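Local structure of FdtA domain-containing protein (Helicobacter canadensis MIT 98-5491, 7N67) at residues B[61-69]-B[117-125]; B[49-57]-B[74-82]. The protein probably acts as a 3,4-ketoisomerase on a dTDP-linked keto sugar, in the pathway to an unusual formylated sugar. All blocks are in the same frame, centred on the assembly; numbering follows the deposited sequence.

Interaction 1 (B[61-69]-B[117-125]). With TYD (thymidine-5'-diphosphate), chain E.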
loop_
_atom_site.group_PDB
_atom_site.type_symbol
_atom_site.label_atom_id
_atom_site.label_comp_id
_atom_site.label_asym_id
_atom_site.label_seq_id
_atom_site.Cartn_x
_atom_site.Cartn_y
_atom_site.Cartn_z
ATOM N N ASP B 61 5.915 -5.070 6.597
ATOM C CA ASP B 61 6.857 -5.957 5.866
ATOM C C ASP B 61 6.452 -7.410 6.111
ATOM O O ASP B 61 7.332 -8.253 6.320
ATOM C CB ASP B 61 8.305 -5.657 6.250
ATOM C CG ASP B 61 8.790 -4.344 5.665
ATOM O OD1 ASP B 61 8.241 -3.937 4.610
ATOM O OD2 ASP B 61 9.714 -3.738 6.249
ATOM N N THR B 62 5.156 -7.697 6.041
ATOM C CA THR B 62 4.610 -9.069 6.119
ATOM C C THR B 62 4.738 -9.768 4.761
ATOM O O THR B 62 4.794 -9.069 3.719
ATOM C CB THR B 62 3.147 -9.057 6.560
ATOM O OG1 THR B 62 2.507 -8.066 5.764
ATOM C CG2 THR B 62 2.999 -8.759 8.031
ATOM N N LYS B 63 4.728 -11.107 4.812
ATOM C CA LYS B 63 4.947 -12.058 3.690
ATOM C C LYS B 63 3.901 -13.167 3.782
ATOM O O LYS B 63 3.684 -13.762 4.849
ATOM C CB LYS B 63 6.352 -12.667 3.769
ATOM C CG LYS B 63 7.412 -12.044 2.874
ATOM C CD LYS B 63 7.947 -10.712 3.363
ATOM C CE LYS B 63 9.349 -10.770 3.936
ATOM N NZ LYS B 63 9.399 -10.121 5.272
ATOM N N PRO B 64 3.236 -13.498 2.652
ATOM C CA PRO B 64 2.252 -14.580 2.616
ATOM C C PRO B 64 2.717 -15.888 3.262
ATOM O O PRO B 64 1.882 -16.560 3.802
ATOM C CB PRO B 64 2.043 -14.829 1.116
ATOM C CG PRO B 64 2.339 -13.485 0.475
ATOM C CD PRO B 64 3.383 -12.827 1.353
ATOM N N ASP B 65 4.015 -16.184 3.188
ATOM C CA ASP B 65 4.610 -17.498 3.557
ATOM C C ASP B 65 5.195 -17.445 4.981
ATOM O O ASP B 65 5.633 -18.511 5.461
ATOM C CB ASP B 65 5.605 -17.965 2.479
ATOM C CG ASP B 65 6.637 -16.943 1.986
ATOM O OD1 ASP B 65 6.365 -15.718 2.041
ATOM O OD2 ASP B 65 7.724 -17.374 1.525
ATOM N N PHE B 66 5.152 -16.290 5.663
ATOM C CA PHE B 66 5.682 -16.099 7.043
ATOM C C PHE B 66 4.562 -15.669 7.993
ATOM O O PHE B 66 4.391 -14.490 8.300
ATOM C CB PHE B 66 6.864 -15.129 6.990
ATOM C CG PHE B 66 8.094 -15.729 6.351
ATOM C CD1 PHE B 66 9.056 -16.377 7.120
ATOM C CD2 PHE B 66 8.281 -15.676 4.977
ATOM C CE1 PHE B 66 10.181 -16.943 6.530
ATOM C CE2 PHE B 66 9.410 -16.234 4.391
ATOM C CZ PHE B 66 10.349 -16.880 5.165
ATOM N N PRO B 67 3.730 -16.616 8.486
ATOM C CA PRO B 67 2.640 -16.283 9.403
ATOM C C PRO B 67 3.147 -15.826 10.774
ATOM O O PRO B 67 4.280 -16.119 11.136
ATOM C CB PRO B 67 1.877 -17.610 9.562
ATOM C CG PRO B 67 2.919 -18.658 9.309
ATOM C CD PRO B 67 3.781 -18.062 8.209
ATOM N N ARG B 68 2.277 -15.153 11.517
ATOM C CA ARG B 68 2.604 -14.557 12.832
ATOM C C ARG B 68 1.537 -14.966 13.846
ATOM O O ARG B 68 0.614 -15.737 13.484
ATOM C CB ARG B 68 2.696 -13.039 12.701
ATOM C CG ARG B 68 3.841 -12.542 11.832
ATOM C CD ARG B 68 3.781 -11.018 11.816
ATOM N NE ARG B 68 4.244 -10.496 13.099
ATOM C CZ ARG B 68 5.448 -9.951 13.313
ATOM N NH1 ARG B 68 5.778 -9.543 14.530
ATOM N NH2 ARG B 68 6.319 -9.819 12.323
ATOM N N GLY B 69 1.666 -14.469 15.070
ATOM C CA GLY B 69 0.796 -14.863 16.187
ATOM C C GLY B 69 1.246 -16.189 16.760
ATOM O O GLY B 69 2.469 -16.392 16.907
ATOM N N ARG B 117 -4.574 -17.266 18.935
ATOM C CA ARG B 117 -4.786 -16.590 17.631
ATOM C C ARG B 117 -3.517 -16.733 16.794
ATOM O O ARG B 117 -2.402 -16.753 17.377
ATOM C CB ARG B 117 -5.243 -15.131 17.787
ATOM C CG ARG B 117 -4.146 -14.093 17.990
ATOM C CD ARG B 117 -3.417 -14.233 19.324
ATOM N NE ARG B 117 -4.335 -14.207 20.460
ATOM C CZ ARG B 117 -4.840 -13.097 21.004
ATOM N NH1 ARG B 117 -4.512 -11.908 20.516
ATOM N NH2 ARG B 117 -5.678 -13.173 22.023
ATOM N N GLU B 118 -3.719 -16.888 15.485
ATOM C CA GLU B 118 -2.663 -16.798 14.453
ATOM C C GLU B 118 -3.138 -15.832 13.357
ATOM O O GLU B 118 -4.350 -15.610 13.227
ATOM C CB GLU B 118 -2.346 -18.188 13.891
ATOM C CG GLU B 118 -2.375 -19.275 14.939
ATOM C CD GLU B 118 -1.828 -20.618 14.497
ATOM O OE1 GLU B 118 -1.493 -20.753 13.309
ATOM O OE2 GLU B 118 -1.758 -21.531 15.350
ATOM N N MET B 119 -2.204 -15.289 12.591
ATOM C CA MET B 119 -2.531 -14.427 11.448
ATOM C C MET B 119 -1.632 -14.852 10.293
ATOM O O MET B 119 -0.410 -14.717 10.397
ATOM C CB MET B 119 -2.397 -12.929 11.774
ATOM C CG MET B 119 -1.340 -12.547 12.802
ATOM S SD MET B 119 -1.720 -12.867 14.571
ATOM C CE MET B 119 -2.939 -11.621 14.990
ATOM N N ARG B 120 -2.249 -15.408 9.253
ATOM C CA ARG B 120 -1.540 -16.032 8.107
ATOM C C ARG B 120 -2.101 -15.495 6.783
ATOM O O ARG B 120 -3.069 -14.699 6.810
ATOM C CB ARG B 120 -1.660 -17.548 8.233
ATOM C CG ARG B 120 -3.068 -18.029 8.542
ATOM C CD ARG B 120 -3.176 -19.539 8.444
ATOM N NE ARG B 120 -4.479 -19.942 7.925
ATOM C CZ ARG B 120 -5.161 -21.017 8.329
ATOM N NH1 ARG B 120 -4.675 -21.799 9.289
ATOM N NH2 ARG B 120 -6.333 -21.282 7.774
ATOM N N ASN B 121 -1.456 -15.856 5.673
ATOM C CA ASN B 121 -1.856 -15.430 4.303
ATOM C C ASN B 121 -1.889 -13.898 4.244
ATOM O O ASN B 121 -2.793 -13.336 3.618
ATOM C CB ASN B 121 -3.175 -16.098 3.904
ATOM C CG ASN B 121 -3.059 -17.606 3.971
ATOM O OD1 ASN B 121 -2.044 -18.157 3.552
ATOM N ND2 ASN B 121 -4.072 -18.281 4.501
ATOM N N PHE B 122 -0.942 -13.255 4.922
ATOM C CA PHE B 122 -0.690 -11.807 4.813
ATOM C C PHE B 122 -0.443 -11.523 3.342
ATOM O O PHE B 122 0.397 -12.208 2.772
ATOM C CB PHE B 122 0.540 -11.376 5.609
ATOM C CG PHE B 122 0.293 -11.082 7.064
ATOM C CD1 PHE B 122 0.824 -11.899 8.053
ATOM C CD2 PHE B 122 -0.448 -9.968 7.442
ATOM C CE1 PHE B 122 0.608 -11.612 9.389
ATOM C CE2 PHE B 122 -0.669 -9.691 8.777
ATOM C CZ PHE B 122 -0.143 -10.510 9.747
ATOM N N SER B 123 -1.111 -10.534 2.760
ATOM C CA SER B 123 -0.682 -9.992 1.453
ATOM C C SER B 123 0.679 -9.322 1.657
ATOM O O SER B 123 0.976 -8.875 2.767
ATOM C CB SER B 123 -1.697 -9.066 0.843
ATOM O OG SER B 123 -2.078 -8.058 1.746
ATOM N N TYR B 124 1.483 -9.266 0.612
ATOM C CA TYR B 124 2.881 -8.804 0.701
ATOM C C TYR B 124 2.886 -7.321 1.098
ATOM O O TYR B 124 2.243 -6.476 0.418
ATOM C CB TYR B 124 3.612 -9.107 -0.601
ATOM C CG TYR B 124 5.090 -8.885 -0.505
ATOM C CD1 TYR B 124 5.949 -9.938 -0.211
ATOM C CD2 TYR B 124 5.615 -7.611 -0.640
ATOM C CE1 TYR B 124 7.314 -9.737 -0.090
ATOM C CE2 TYR B 124 6.974 -7.390 -0.519
ATOM C CZ TYR B 124 7.818 -8.460 -0.258
ATOM O OH TYR B 124 9.153 -8.243 -0.146
ATOM N N GLY B 125 3.550 -7.034 2.225
ATOM C CA GLY B 125 3.660 -5.687 2.803
ATOM C C GLY B 125 2.397 -5.252 3.532
ATOM O O GLY B 125 2.337 -4.067 3.873
HETATM P PA TYD E . 5.538 -11.432 18.415
HETATM O O1A TYD E . 4.733 -11.808 19.610
HETATM O O2A TYD E . 6.504 -12.422 17.860
HETATM O O3A TYD E . 4.561 -10.893 17.272
HETATM P PB TYD E . 3.217 -11.430 16.597
HETATM O O1B TYD E . 2.953 -10.487 15.425
HETATM O O2B TYD E . 3.567 -12.836 16.160
HETATM O O3B TYD E . 2.120 -11.394 17.621
HETATM O "O5'" TYD E . 6.337 -10.078 18.707
HETATM C "C5'" TYD E . 7.590 -9.890 18.021
HETATM C "C4'" TYD E . 8.549 -9.259 18.994
HETATM O "O4'" TYD E . 8.003 -7.995 19.434
HETATM C "C3'" TYD E . 8.817 -10.096 20.244
HETATM O "O3'" TYD E . 10.205 -10.111 20.543
HETATM C "C2'" TYD E . 8.045 -9.364 21.330
HETATM C "C1'" TYD E . 8.070 -7.921 20.847
HETATM N N1 TYD E . 6.928 -7.108 21.324
HETATM C C2 TYD E . 7.193 -6.038 22.157
HETATM O O2 TYD E . 8.328 -5.733 22.503
HETATM N N3 TYD E . 6.078 -5.356 22.581
HETATM C C4 TYD E . 4.759 -5.615 22.254
HETATM O O4 TYD E . 3.856 -4.902 22.713
HETATM C C5 TYD E . 4.553 -6.736 21.368
HETATM C C5M TYD E . 3.150 -7.080 20.960
HETATM C C6 TYD E . 5.630 -7.424 20.957
HETATM O O HOH W 1 4.631 -3.188 4.705
HETATM O O HOH W 2 1.417 -14.978 6.373
HETATM O O HOH W 3 0.793 -17.554 5.939
HETATM O O HOH W 4 1.193 -18.623 13.101
#
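Arg68 and Met119 face each other as a hydrogen-bonded antiparallel pair: Arg68 N donates to Met119 O at 2.9 Å, and Met119 N returns the bond to Arg68 O at 3.0 Å. Farther along, Gly125 N reaches Thr62 O at 2.8 Å. Besides these direct bonds, waters bridge the two backbones. One molecule joins Asp61 N to Gly125 O, a second Lys63 O to Phe122 N, and a third Pro64 O to Asn121 N. The paired residues belong to neighbouring strands, 68-73 and 116-120, in one sheet of the cupin barrel; residues 61-67 lead into the first of them through a type I turn from Lys63 to Phe66.

Apolar packing centres on Phe122. Its ring, with CG set beside the backbone N (chi1 -85°), turns one face to Thr62, whose CG2 sits 3.6 Å from the ring centroid and only 7° off the normal, a clear CH-pi contact. Thr62 OG1 bonds instead to Ala126 O. Lys63 lies alongside Tyr124, its CD 3.6 Å from Tyr124 CE1, and bends along its chain bring NZ back to Asp61 O. Met119 SD comes within 3.6 Å of Gly69 CA, against a residue with no side chain.

The start of strand 68-73 supplies polar contacts to the nucleotide. Arg68 NE meets TYD O1B at 2.7 Å, nearly straight (163°) and in the guanidinium plane, while NH1 also reaches the bridging O3A. Gly69 N holds TYD O2B at 2.7 Å. Arg68 NH2 is tied to Arg37 O of the second subunit.

Interaction 2 (B[49-57]-B[74-82]). With TYD (thymidine-5'-diphosphate), chain E.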
loop_
_atom_site.group_PDB
_atom_site.type_symbol
_atom_site.label_atom_id
_atom_site.label_comp_id
_atom_site.label_asym_id
_atom_site.label_seq_id
_atom_site.Cartn_x
_atom_site.Cartn_y
_atom_site.Cartn_z
ATOM N N ILE B 49 -14.199 1.003 21.025
ATOM C CA ILE B 49 -13.264 0.034 21.668
ATOM C C ILE B 49 -13.792 -0.235 23.065
ATOM O O ILE B 49 -13.826 0.683 23.878
ATOM C CB ILE B 49 -11.837 0.607 21.765
ATOM C CG1 ILE B 49 -11.338 1.157 20.430
ATOM C CG2 ILE B 49 -10.885 -0.428 22.347
ATOM C CD1 ILE B 49 -11.439 0.176 19.295
ATOM N N PRO B 50 -14.176 -1.485 23.402
ATOM C CA PRO B 50 -14.780 -1.780 24.703
ATOM C C PRO B 50 -13.733 -2.096 25.786
ATOM O O PRO B 50 -13.904 -3.038 26.527
ATOM C CB PRO B 50 -15.671 -2.975 24.343
ATOM C CG PRO B 50 -14.807 -3.749 23.362
ATOM C CD PRO B 50 -14.120 -2.670 22.536
ATOM N N PHE B 51 -12.673 -1.298 25.837
ATOM C CA PHE B 51 -11.665 -1.275 26.922
ATOM C C PHE B 51 -10.869 0.026 26.798
ATOM O O PHE B 51 -11.152 0.820 25.876
ATOM C CB PHE B 51 -10.778 -2.517 26.868
ATOM C CG PHE B 51 -10.123 -2.771 25.535
ATOM C CD1 PHE B 51 -9.041 -2.014 25.115
ATOM C CD2 PHE B 51 -10.561 -3.804 24.711
ATOM C CE1 PHE B 51 -8.422 -2.275 23.898
ATOM C CE2 PHE B 51 -9.945 -4.057 23.493
ATOM C CZ PHE B 51 -8.874 -3.295 23.090
ATOM N N GLU B 52 -9.929 0.254 27.710
ATOM C CA GLU B 52 -9.069 1.457 27.691
ATOM C C GLU B 52 -7.754 1.108 27.015
ATOM O O GLU B 52 -7.020 0.258 27.578
ATOM C CB GLU B 52 -8.796 1.957 29.106
ATOM C CG GLU B 52 -10.007 2.593 29.743
ATOM C CD GLU B 52 -9.696 3.238 31.075
ATOM O OE1 GLU B 52 -10.405 4.183 31.418
ATOM O OE2 GLU B 52 -8.728 2.810 31.746
ATOM N N ILE B 53 -7.458 1.776 25.894
ATOM C CA ILE B 53 -6.180 1.572 25.161
ATOM C C ILE B 53 -5.065 2.007 26.113
ATOM O O ILE B 53 -5.108 3.147 26.617
ATOM C CB ILE B 53 -6.150 2.312 23.806
ATOM C CG1 ILE B 53 -7.318 1.930 22.889
ATOM C CG2 ILE B 53 -4.835 2.059 23.100
ATOM C CD1 ILE B 53 -7.697 3.012 21.902
ATOM N N LYS B 54 -4.151 1.097 26.409
ATOM C CA LYS B 54 -2.907 1.360 27.164
ATOM C C LYS B 54 -1.708 1.260 26.220
ATOM O O LYS B 54 -0.641 1.829 26.526
ATOM C CB LYS B 54 -2.795 0.336 28.291
ATOM C CG LYS B 54 -3.949 0.360 29.286
ATOM C CD LYS B 54 -3.653 1.159 30.544
ATOM C CE LYS B 54 -4.910 1.554 31.288
ATOM N NZ LYS B 54 -4.683 2.751 32.130
ATOM N N ARG B 55 -1.865 0.534 25.119
ATOM C CA ARG B 55 -0.781 0.291 24.136
ATOM C C ARG B 55 -1.421 0.024 22.787
ATOM O O ARG B 55 -2.556 -0.490 22.769
ATOM C CB ARG B 55 0.069 -0.904 24.563
ATOM C CG ARG B 55 0.802 -1.613 23.438
ATOM C CD ARG B 55 1.663 -2.743 23.990
ATOM N NE ARG B 55 0.862 -3.678 24.789
ATOM C CZ ARG B 55 0.750 -4.995 24.589
ATOM N NH1 ARG B 55 -0.021 -5.705 25.398
ATOM N NH2 ARG B 55 1.418 -5.602 23.619
ATOM N N ILE B 56 -0.736 0.443 21.727
ATOM C CA ILE B 56 -1.038 0.046 20.327
ATOM C C ILE B 56 0.251 -0.535 19.754
ATOM O O ILE B 56 1.347 -0.191 20.252
ATOM C CB ILE B 56 -1.630 1.215 19.501
ATOM C CG1 ILE B 56 -0.621 2.305 19.154
ATOM C CG2 ILE B 56 -2.820 1.808 20.220
ATOM C CD1 ILE B 56 -0.055 2.189 17.783
ATOM N N TYR B 57 0.118 -1.444 18.795
ATOM C CA TYR B 57 1.258 -1.960 18.004
ATOM C C TYR B 57 0.776 -2.202 16.561
ATOM O O TYR B 57 -0.446 -2.434 16.288
ATOM C CB TYR B 57 1.929 -3.108 18.771
ATOM C CG TYR B 57 1.199 -4.424 18.946
ATOM C CD1 TYR B 57 1.290 -5.421 17.996
ATOM C CD2 TYR B 57 0.518 -4.736 20.113
ATOM C CE1 TYR B 57 0.691 -6.662 18.164
ATOM C CE2 TYR B 57 -0.101 -5.967 20.299
ATOM C CZ TYR B 57 -0.001 -6.948 19.325
ATOM O OH TYR B 57 -0.585 -8.184 19.467
ATOM N N LYS B 74 -4.480 -14.771 29.144
ATOM C CA LYS B 74 -5.576 -14.980 30.130
ATOM C C LYS B 74 -6.371 -13.670 30.272
ATOM O O LYS B 74 -7.602 -13.750 30.346
ATOM C CB LYS B 74 -5.009 -15.498 31.457
ATOM C CG LYS B 74 -4.273 -16.842 31.389
ATOM C CD LYS B 74 -3.374 -17.159 32.599
ATOM C CE LYS B 74 -3.922 -18.210 33.549
ATOM N NZ LYS B 74 -5.376 -18.055 33.797
ATOM N N GLU B 75 -5.705 -12.504 30.227
ATOM C CA GLU B 75 -6.301 -11.180 30.598
ATOM C C GLU B 75 -6.413 -10.233 29.377
ATOM O O GLU B 75 -7.515 -9.621 29.165
ATOM C CB GLU B 75 -5.487 -10.592 31.761
ATOM C CG GLU B 75 -6.235 -10.486 33.085
ATOM C CD GLU B 75 -7.415 -11.423 33.313
ATOM O OE1 GLU B 75 -7.178 -12.634 33.478
ATOM O OE2 GLU B 75 -8.574 -10.927 33.331
ATOM N N LEU B 76 -5.350 -10.132 28.574
ATOM C CA LEU B 76 -5.221 -9.117 27.498
ATOM C C LEU B 76 -6.383 -9.241 26.506
ATOM O O LEU B 76 -6.553 -10.331 25.934
ATOM C CB LEU B 76 -3.875 -9.285 26.783
ATOM C CG LEU B 76 -3.535 -8.160 25.805
ATOM C CD1 LEU B 76 -3.325 -6.843 26.547
ATOM C CD2 LEU B 76 -2.303 -8.514 24.984
ATOM N N GLU B 77 -7.155 -8.158 26.327
ATOM C CA GLU B 77 -8.170 -8.033 25.248
ATOM C C GLU B 77 -7.525 -7.182 24.154
ATOM O O GLU B 77 -6.699 -6.326 24.504
ATOM C CB GLU B 77 -9.482 -7.466 25.790
ATOM C CG GLU B 77 -10.157 -8.352 26.819
ATOM C CD GLU B 77 -11.564 -7.933 27.219
ATOM O OE1 GLU B 77 -12.342 -8.811 27.616
ATOM O OE2 GLU B 77 -11.886 -6.738 27.146
ATOM N N GLN B 78 -7.790 -7.478 22.881
ATOM C CA GLN B 78 -7.193 -6.750 21.727
ATOM C C GLN B 78 -8.298 -6.412 20.724
ATOM O O GLN B 78 -9.323 -7.122 20.716
ATOM C CB GLN B 78 -6.101 -7.582 21.057
ATOM C CG GLN B 78 -4.833 -7.742 21.889
ATOM C CD GLN B 78 -3.751 -8.403 21.070
ATOM O OE1 GLN B 78 -4.023 -9.027 20.055
ATOM N NE2 GLN B 78 -2.505 -8.263 21.481
ATOM N N VAL B 79 -8.093 -5.363 19.918
ATOM C CA VAL B 79 -8.883 -5.096 18.679
ATOM C C VAL B 79 -7.918 -4.996 17.489
ATOM O O VAL B 79 -7.015 -4.150 17.536
ATOM C CB VAL B 79 -9.751 -3.837 18.823
ATOM C CG1 VAL B 79 -10.264 -3.342 17.478
ATOM C CG2 VAL B 79 -10.905 -4.073 19.768
ATOM N N LEU B 80 -8.139 -5.822 16.463
ATOM C CA LEU B 80 -7.272 -5.947 15.258
ATOM C C LEU B 80 -7.909 -5.174 14.109
ATOM O O LEU B 80 -9.128 -5.281 13.933
ATOM C CB LEU B 80 -7.133 -7.425 14.880
ATOM C CG LEU B 80 -5.985 -8.171 15.543
ATOM C CD1 LEU B 80 -6.153 -8.201 17.046
ATOM C CD2 LEU B 80 -5.872 -9.573 14.971
ATOM N N ILE B 81 -7.104 -4.418 13.375
ATOM C CA ILE B 81 -7.533 -3.677 12.155
ATOM C C ILE B 81 -6.451 -3.839 11.086
ATOM O O ILE B 81 -5.307 -3.464 11.370
ATOM C CB ILE B 81 -7.757 -2.206 12.516
ATOM C CG1 ILE B 81 -8.703 -2.095 13.715
ATOM C CG2 ILE B 81 -8.252 -1.443 11.298
ATOM C CD1 ILE B 81 -8.798 -0.725 14.308
ATOM N N MET B 82 -6.786 -4.435 9.938
ATOM C CA MET B 82 -5.894 -4.429 8.743
ATOM C C MET B 82 -5.970 -3.057 8.087
ATOM O O MET B 82 -6.951 -2.792 7.378
ATOM C CB MET B 82 -6.291 -5.477 7.701
ATOM C CG MET B 82 -6.029 -6.884 8.166
ATOM S SD MET B 82 -4.309 -7.135 8.672
ATOM C CE MET B 82 -3.496 -6.992 7.083
HETATM P PA TYD E . 5.538 -11.432 18.415
HETATM O O1A TYD E . 4.733 -11.808 19.610
HETATM O O2A TYD E . 6.504 -12.422 17.860
HETATM O O3A TYD E . 4.561 -10.893 17.272
HETATM P PB TYD E . 3.217 -11.430 16.597
HETATM O O1B TYD E . 2.953 -10.487 15.425
HETATM O O2B TYD E . 3.567 -12.836 16.160
HETATM O O3B TYD E . 2.120 -11.394 17.621
HETATM O "O5'" TYD E . 6.337 -10.078 18.707
HETATM C "C5'" TYD E . 7.590 -9.890 18.021
HETATM C "C4'" TYD E . 8.549 -9.259 18.994
HETATM O "O4'" TYD E . 8.003 -7.995 19.434
HETATM C "C3'" TYD E . 8.817 -10.096 20.244
HETATM O "O3'" TYD E . 10.205 -10.111 20.543
HETATM C "C2'" TYD E . 8.045 -9.364 21.330
HETATM C "C1'" TYD E . 8.070 -7.921 20.847
HETATM N N1 TYD E . 6.928 -7.108 21.324
HETATM C C2 TYD E . 7.193 -6.038 22.157
HETATM O O2 TYD E . 8.328 -5.733 22.503
HETATM N N3 TYD E . 6.078 -5.356 22.581
HETATM C C4 TYD E . 4.759 -5.615 22.254
HETATM O O4 TYD E . 3.856 -4.902 22.713
HETATM C C5 TYD E . 4.553 -6.736 21.368
HETATM C C5M TYD E . 3.150 -7.080 20.960
HETATM C C6 TYD E . 5.630 -7.424 20.957
HETATM O O HOH W 5 -14.399 -6.104 26.565
#
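Gln78 and Tyr57 make the one direct hydrogen bond between segments 49-57 and 74-82. Gln78 NE2 donates to Tyr57 OH at 2.8 Å, well bent (138°), with the amide approaching at the edge of the ring and its plane turned 64° from it. Nearby, the guanidinium of Arg55 crosses Leu76 at about a right angle, NH1 lying 3.6 Å from Leu76 CD2. The other end of the contact is mostly apolar. Phe51 CE2 rests 3.8 Å from Val79 CG2, and the same ring slides past Glu77 in the opposite direction, while Ile49 CD1 meets the other branch, Val79 CG1, at 4.1 Å. A water closes this end, giving hydrogen bonds to Pro50 O and, at 2.7 Å, to Glu77 OE2.

Strand pairing and one side-chain bond position these groups. Strand 127-132 lies between strands 55-60 and 78-84 in the same sheet of the cupin barrel, so Tyr57 reaches Gln78 by its side chain, while the loop residues Ile49 and Phe51 pack on Val79. A classic beta bulge sets Lys54 and Arg55 both opposite Ala132. Arg55 NH1 bonds to Asp134 O, and residues 55-57 pair with a strand of the second subunit, carrying the sheet across the interface.

The outcome is a seat for thymine. Tyr57, with CG between its backbone N and carbonyl carbon (chi1 69°), presents a ring face to the base methyl, TYD C5M standing 3.4 Å above the ring plane and over its centre. Arg55 NH2 donates to TYD O4 at 2.7 Å, so methyl and carbonyl are both read, consistent with recognition of a thymidine nucleotide.

Along the chain the segments alternate: 49-57, 61-69, 74-82, then 117-125, so the two contacts interlock, with strand 68-73 following 55-60 and preceding 78-84. Their centres lie 20 Å apart, on opposite sides of the chain's centre and in different sheets of the cupin barrel: interaction 1 in the sheet holding strands 68-73 and 116-120, interaction 2 in the sheet holding 55-60 and 78-84. They still touch across the interior, where Met119 CE packs 3.6 Å from Leu80 CD2 and Arg117 NH1 stands 3.0 Å from Gln78 OE1. Both grip one nucleotide, interaction 1 at the diphosphate and interaction 2 at the base, and both adjoin the second subunit, whose Arg37 also binds it.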